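Local coordinates for glutaconate CoA-transferase subunit A (Acidaminococcus fermentans, PDB 1POI), which catalyses, as part of glutaconate CoA-transferase, the transfer of CoA from acetyl-CoA to (R)-2-hydroxyglutarate and related acids such as glutaconate in glutamate degradation, at residues D18-G23 and Q171-I177; V79-R85 and D264-Q270. One frame throughout, in Å; residues are numbered along the deposited sequence.

Interaction 1 of 2, residues D18-G23 and Q171-I177; sequences DHIALG and QVDVAII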
loop_
_atom_site.group_PDB
_atom_site.type_symbol
_atom_site.label_atom_id
_atom_site.label_comp_id
_atom_site.label_asym_id
_atom_site.label_seq_id
_atom_site.Cartn_x
_atom_site.Cartn_y
_atom_site.Cartn_z
ATOM N N ASP A 18 3.494 40.793 -11.696
ATOM C CA ASP A 18 3.571 39.385 -12.073
ATOM C C ASP A 18 2.425 38.749 -12.834
ATOM O O ASP A 18 1.248 39.066 -12.624
ATOM C CB ASP A 18 3.775 38.547 -10.840
ATOM C CG ASP A 18 5.166 38.540 -10.398
ATOM O OD1 ASP A 18 6.047 38.683 -11.256
ATOM O OD2 ASP A 18 5.399 38.359 -9.196
ATOM N N HIS A 19 2.796 37.828 -13.713
ATOM C CA HIS A 19 1.859 37.024 -14.488
ATOM C C HIS A 19 1.888 35.763 -13.642
ATOM O O HIS A 19 2.923 35.075 -13.615
ATOM C CB HIS A 19 2.435 36.673 -15.861
ATOM C CG HIS A 19 1.557 35.775 -16.680
ATOM N ND1 HIS A 19 1.307 34.461 -16.344
ATOM C CD2 HIS A 19 0.874 36.004 -17.833
ATOM C CE1 HIS A 19 0.507 33.923 -17.254
ATOM N NE2 HIS A 19 0.231 34.840 -18.167
ATOM N N ILE A 20 0.807 35.503 -12.902
ATOM C CA ILE A 20 0.734 34.326 -12.026
ATOM C C ILE A 20 -0.163 33.245 -12.602
ATOM O O ILE A 20 -0.894 33.463 -13.580
ATOM C CB ILE A 20 0.120 34.660 -10.635
ATOM C CG1 ILE A 20 -1.267 35.275 -10.809
ATOM C CG2 ILE A 20 1.034 35.541 -9.825
ATOM C CD1 ILE A 20 -1.998 35.416 -9.518
ATOM N N ALA A 21 -0.073 32.070 -11.990
ATOM C CA ALA A 21 -0.902 30.925 -12.345
ATOM C C ALA A 21 -1.218 30.175 -11.031
ATOM O O ALA A 21 -0.329 29.895 -10.200
ATOM C CB ALA A 21 -0.200 30.030 -13.353
ATOM N N LEU A 22 -2.508 29.953 -10.803
ATOM C CA LEU A 22 -2.964 29.271 -9.597
ATOM C C LEU A 22 -3.415 27.860 -9.949
ATOM O O LEU A 22 -4.117 27.655 -10.946
ATOM C CB LEU A 22 -4.109 30.062 -8.943
ATOM C CG LEU A 22 -3.746 31.477 -8.450
ATOM C CD1 LEU A 22 -4.987 32.297 -8.247
ATOM C CD2 LEU A 22 -2.923 31.443 -7.171
ATOM N N GLY A 23 -2.952 26.892 -9.165
ATOM C CA GLY A 23 -3.326 25.511 -9.392
ATOM C C GLY A 23 -4.755 25.167 -8.993
ATOM O O GLY A 23 -5.540 26.068 -8.660
ATOM N N GLN A 171 3.972 33.298 -20.541
ATOM C CA GLN A 171 5.198 33.292 -19.741
ATOM C C GLN A 171 4.811 33.557 -18.296
ATOM O O GLN A 171 4.540 34.682 -17.893
ATOM C CB GLN A 171 6.153 34.364 -20.243
ATOM C CG GLN A 171 6.531 34.155 -21.692
ATOM C CD GLN A 171 7.654 35.060 -22.132
ATOM O OE1 GLN A 171 8.809 34.892 -21.713
ATOM N NE2 GLN A 171 7.329 36.031 -22.981
ATOM N N VAL A 172 4.805 32.500 -17.512
ATOM C CA VAL A 172 4.376 32.569 -16.144
ATOM C C VAL A 172 5.510 32.864 -15.167
ATOM O O VAL A 172 6.452 32.082 -15.036
ATOM C CB VAL A 172 3.635 31.245 -15.787
ATOM C CG1 VAL A 172 3.046 31.314 -14.385
ATOM C CG2 VAL A 172 2.541 30.960 -16.838
ATOM N N ASP A 173 5.383 33.966 -14.434
ATOM C CA ASP A 173 6.401 34.356 -13.482
ATOM C C ASP A 173 6.369 33.484 -12.255
ATOM O O ASP A 173 7.403 32.952 -11.860
ATOM C CB ASP A 173 6.241 35.823 -13.092
ATOM C CG ASP A 173 6.433 36.757 -14.258
ATOM O OD1 ASP A 173 7.403 36.551 -15.026
ATOM O OD2 ASP A 173 5.624 37.695 -14.415
ATOM N N VAL A 174 5.199 33.397 -11.614
ATOM C CA VAL A 174 5.016 32.565 -10.409
ATOM C C VAL A 174 3.859 31.566 -10.587
ATOM O O VAL A 174 2.807 31.873 -11.190
ATOM C CB VAL A 174 4.664 33.383 -9.149
ATOM C CG1 VAL A 174 5.119 32.652 -7.903
ATOM C CG2 VAL A 174 5.258 34.748 -9.204
ATOM N N ALA A 175 4.065 30.373 -10.052
ATOM C CA ALA A 175 3.057 29.330 -10.085
ATOM C C ALA A 175 2.816 28.958 -8.629
ATOM O O ALA A 175 3.788 28.782 -7.857
ATOM C CB ALA A 175 3.555 28.154 -10.832
ATOM N N ILE A 176 1.543 28.928 -8.221
ATOM C CA ILE A 176 1.203 28.559 -6.842
ATOM C C ILE A 176 0.251 27.379 -6.880
ATOM O O ILE A 176 -0.814 27.459 -7.513
ATOM C CB ILE A 176 0.582 29.738 -6.060
ATOM C CG1 ILE A 176 1.592 30.904 -6.005
ATOM C CG2 ILE A 176 0.239 29.295 -4.641
ATOM C CD1 ILE A 176 0.999 32.260 -5.745
ATOM N N ILE A 177 0.681 26.261 -6.283
ATOM C CA ILE A 177 -0.118 25.029 -6.235
ATOM C C ILE A 177 -0.173 24.381 -4.825
ATOM O O ILE A 177 0.751 24.537 -4.003
ATOM C CB ILE A 177 0.387 23.961 -7.278
ATOM C CG1 ILE A 177 1.703 23.339 -6.826
ATOM C CG2 ILE A 177 0.526 24.565 -8.665
ATOM C CD1 ILE A 177 2.304 22.435 -7.878
#
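Ala21 sits between Val174 and Ile176 and bonds to both through its backbone. Ala21 N gives its hydrogen to Val174 O at 3.0 Å. Ala21 O takes one from Ile176 N at 2.9 Å, and this bond is nearly straight (168°). Gly23 N continues the pattern with a bond to Ile176 O. The two strands run parallel, and this part of the contact is tight and buried. On one face Leu22 and Ile176 lie side by side and point the same way, with Leu22 CD2 4.1 Å from Ile176 CB. Trp57 and Leu60 of helix 55-62 touch Leu22 on this face. On the other face Ala21 CB meets Val172 CG1 at 3.6 Å, and Ile200 of helix 197-203 packs on Ala21 and Ala175.

Toward Gln171 the pairing changes, and the contact reaches solvent through Gln171 and part of Asp173. His19 O accepts a bond from Asp173 N at 2.8 Å and a weak one from Val174 N. The carboxylate of Asp173 turns back to take His19 N on OD2 at 2.9 Å. The same OD2 lies 3.3 Å from Asp18 OD1. Lys145 forms a salt bridge with Asp173 OD2, which probably offsets the like charges, while Asp18 OD2 is bonded to His15 N. The imidazole of His19 is set with CG anti to the backbone N (chi1 176°), which brings one ring face under Gln171 O. Strands 19-22 and 174-179 are neighbours in the middle of a parallel, Rossmann-like alpha/beta sheet, flanked by helices on both faces, in the CoA-transferase domain.

Interaction 2 of 2, residues V79-R85 and D264-Q270; sequences VTNVSRR and DKVSKTQ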
loop_
_atom_site.group_PDB
_atom_site.type_symbol
_atom_site.label_atom_id
_atom_site.label_comp_id
_atom_site.label_asym_id
_atom_site.label_seq_id
_atom_site.Cartn_x
_atom_site.Cartn_y
_atom_site.Cartn_z
ATOM N N VAL A 79 -21.916 25.719 -5.916
ATOM C CA VAL A 79 -22.369 26.754 -5.005
ATOM C C VAL A 79 -22.663 28.060 -5.771
ATOM O O VAL A 79 -23.802 28.526 -5.794
ATOM C CB VAL A 79 -21.346 26.973 -3.910
ATOM C CG1 VAL A 79 -21.839 28.036 -2.949
ATOM C CG2 VAL A 79 -21.096 25.649 -3.184
ATOM N N THR A 80 -21.659 28.651 -6.413
ATOM C CA THR A 80 -21.897 29.867 -7.196
ATOM C C THR A 80 -21.728 29.581 -8.677
ATOM O O THR A 80 -20.637 29.245 -9.132
ATOM C CB THR A 80 -20.951 31.019 -6.847
ATOM O OG1 THR A 80 -20.817 31.137 -5.429
ATOM C CG2 THR A 80 -21.529 32.302 -7.390
ATOM N N ASN A 81 -22.804 29.773 -9.425
ATOM C CA ASN A 81 -22.823 29.532 -10.866
ATOM C C ASN A 81 -21.836 30.326 -11.697
ATOM O O ASN A 81 -21.258 29.802 -12.641
ATOM C CB ASN A 81 -24.220 29.796 -11.424
ATOM C CG ASN A 81 -25.145 28.615 -11.255
ATOM O OD1 ASN A 81 -24.723 27.525 -10.825
ATOM N ND2 ASN A 81 -26.418 28.813 -11.602
ATOM N N VAL A 82 -21.768 31.624 -11.416
ATOM C CA VAL A 82 -20.904 32.586 -12.100
ATOM C C VAL A 82 -20.434 33.491 -10.988
ATOM O O VAL A 82 -21.244 34.193 -10.408
ATOM C CB VAL A 82 -21.719 33.456 -13.095
ATOM C CG1 VAL A 82 -20.791 34.377 -13.879
ATOM C CG2 VAL A 82 -22.529 32.562 -14.039
ATOM N N SER A 83 -19.154 33.419 -10.639
ATOM C CA SER A 83 -18.603 34.245 -9.569
ATOM C C SER A 83 -19.134 35.667 -9.649
ATOM O O SER A 83 -19.173 36.289 -10.715
ATOM C CB SER A 83 -17.084 34.238 -9.600
ATOM O OG SER A 83 -16.589 32.941 -9.330
ATOM N N ARG A 84 -19.531 36.173 -8.494
ATOM C CA ARG A 84 -20.135 37.484 -8.405
ATOM C C ARG A 84 -19.217 38.694 -8.509
ATOM O O ARG A 84 -19.526 39.600 -9.257
ATOM C CB ARG A 84 -21.040 37.525 -7.171
ATOM C CG ARG A 84 -22.013 36.344 -7.161
ATOM C CD ARG A 84 -22.651 36.134 -5.810
ATOM N NE ARG A 84 -23.532 34.969 -5.780
ATOM C CZ ARG A 84 -24.671 34.859 -6.463
ATOM N NH1 ARG A 84 -25.083 35.842 -7.248
ATOM N NH2 ARG A 84 -25.405 33.760 -6.361
ATOM N N ARG A 85 -18.096 38.720 -7.791
ATOM C CA ARG A 85 -17.187 39.862 -7.891
ATOM C C ARG A 85 -16.722 39.930 -9.342
ATOM O O ARG A 85 -16.681 40.999 -9.950
ATOM C CB ARG A 85 -15.978 39.693 -6.973
ATOM C CG ARG A 85 -16.108 40.269 -5.556
ATOM C CD ARG A 85 -17.523 40.694 -5.183
ATOM N NE ARG A 85 -17.883 42.021 -5.660
ATOM C CZ ARG A 85 -19.108 42.365 -6.055
ATOM N NH1 ARG A 85 -20.103 41.489 -6.037
ATOM N NH2 ARG A 85 -19.350 43.603 -6.454
ATOM N N ASP A 264 -21.006 32.602 -1.208
ATOM C CA ASP A 264 -21.922 32.796 -2.331
ATOM C C ASP A 264 -22.826 33.995 -2.151
ATOM O O ASP A 264 -23.113 34.709 -3.107
ATOM C CB ASP A 264 -22.803 31.567 -2.549
ATOM C CG ASP A 264 -24.007 31.850 -3.473
ATOM O OD1 ASP A 264 -23.811 32.121 -4.675
ATOM O OD2 ASP A 264 -25.162 31.798 -2.996
ATOM N N LYS A 265 -23.332 34.168 -0.936
ATOM C CA LYS A 265 -24.244 35.261 -0.665
ATOM C C LYS A 265 -23.484 36.534 -0.340
ATOM O O LYS A 265 -23.835 37.614 -0.806
ATOM C CB LYS A 265 -25.234 34.870 0.445
ATOM C CG LYS A 265 -24.629 34.650 1.826
ATOM C CD LYS A 265 -25.002 35.780 2.775
ATOM C CE LYS A 265 -24.212 35.708 4.086
ATOM N NZ LYS A 265 -24.366 36.975 4.889
ATOM N N VAL A 266 -22.444 36.398 0.467
ATOM C CA VAL A 266 -21.592 37.512 0.840
ATOM C C VAL A 266 -21.088 38.285 -0.398
ATOM O O VAL A 266 -21.261 39.497 -0.500
ATOM C CB VAL A 266 -20.403 36.997 1.636
ATOM C CG1 VAL A 266 -19.301 37.998 1.622
ATOM C CG2 VAL A 266 -20.826 36.707 3.059
ATOM N N SER A 267 -20.535 37.571 -1.371
ATOM C CA SER A 267 -20.016 38.187 -2.588
ATOM C C SER A 267 -21.063 38.782 -3.532
ATOM O O SER A 267 -20.726 39.064 -4.688
ATOM C CB SER A 267 -19.208 37.160 -3.383
ATOM O OG SER A 267 -20.056 36.108 -3.837
ATOM N N LYS A 268 -22.324 38.907 -3.108
ATOM C CA LYS A 268 -23.334 39.479 -4.007
ATOM C C LYS A 268 -23.241 40.987 -4.029
ATOM O O LYS A 268 -23.930 41.642 -4.819
ATOM C CB LYS A 268 -24.758 39.062 -3.641
ATOM C CG LYS A 268 -24.976 37.572 -3.644
ATOM C CD LYS A 268 -26.442 37.189 -3.531
ATOM C CE LYS A 268 -26.568 35.665 -3.375
ATOM N NZ LYS A 268 -27.961 35.167 -3.451
ATOM N N THR A 269 -22.471 41.538 -3.089
ATOM C CA THR A 269 -22.251 42.975 -3.008
ATOM C C THR A 269 -20.851 43.233 -2.460
ATOM O O THR A 269 -20.360 42.531 -1.556
ATOM C CB THR A 269 -23.251 43.702 -2.078
ATOM O OG1 THR A 269 -22.945 43.397 -0.711
ATOM C CG2 THR A 269 -24.696 43.327 -2.382
ATOM N N GLN A 270 -20.251 44.300 -2.963
ATOM C CA GLN A 270 -18.924 44.732 -2.572
ATOM C C GLN A 270 -18.818 44.990 -1.065
ATOM O O GLN A 270 -17.768 44.752 -0.458
ATOM C CB GLN A 270 -18.589 46.008 -3.324
ATOM C CG GLN A 270 -17.132 46.361 -3.306
ATOM C CD GLN A 270 -16.299 45.327 -4.000
ATOM O OE1 GLN A 270 -16.673 44.828 -5.067
ATOM N NE2 GLN A 270 -15.179 44.963 -3.384
HETATM O O HOH W 1 -18.516 34.560 -5.972
#
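Arg84 and Asp264 form a side-on salt bridge between the first turn of helix 84-92 and the last turn of helix 257-266. The start of helix 84-92 packs here against the tight turn that links helix 257-266 to helix 270-282. Val266 to Thr269 make this a type I beta turn. The Arg84 chain is straight from CG to NE (chi3 -177°) and carries the guanidinium out to Asp264, where NE and NH2 both bond OD1. Arg84 NH2 lies 2.8 Å from Asp264 OD1, on its syn side and tilted 23° from the carboxylate plane. The NE bond comes from above that plane. Thr80 OG1 gives OD1 a third bond, on the anti side. Lys268 runs beside Arg84 and points the same way, with its CE over the centre of the Arg84 guanidinium face, 3.6 Å above the plane. With an alanine at Arg84, Asp264 is likely to lose its salt-bridge partner, and the Lys268 chain the flat group it lies against.

A water bridges Arg84 N and Ser267 OG, whose hydroxyl is also bonded to Tyr263 O. Arg85 takes another course. Its chain is nearly eclipsed at chi2 (11°) and turned again at chi3, which folds the guanidinium back over the turn. Arg85 NH1 bonds Ser267 O at 2.8 Å, from above the carbonyl plane. One face of the group lies against the backbone at Thr269 C and Gln270 N. Trp89 NE1 also donates to Gln270 OE1. Arg85 NE and NH2 reach Gln270 OE1 from the same face of the amide plane, NE at 3.1 Å and NH2 at 3.3 Å.

Overall arrangement
The centre of interaction 1 is about 8 Å from the centre of the subunit, that of interaction 2 about 18 Å. The two centres are about 24 Å apart, and the nearest atoms about 12 Å, so the contacts do not touch. Along the chain their segments alternate: 18-23, 79-85, 171-177, 264-270. Interaction 1 closes the middle of the parallel sheet by joining strands 19-22 and 174-179. Interaction 2 lies outside that sheet. It joins helix 84-92, which precedes edge strand 96-99, to helices 257-266 and 270-282. Helix 55-62 touches both contacts, and its end at Gly62 meets Gln270.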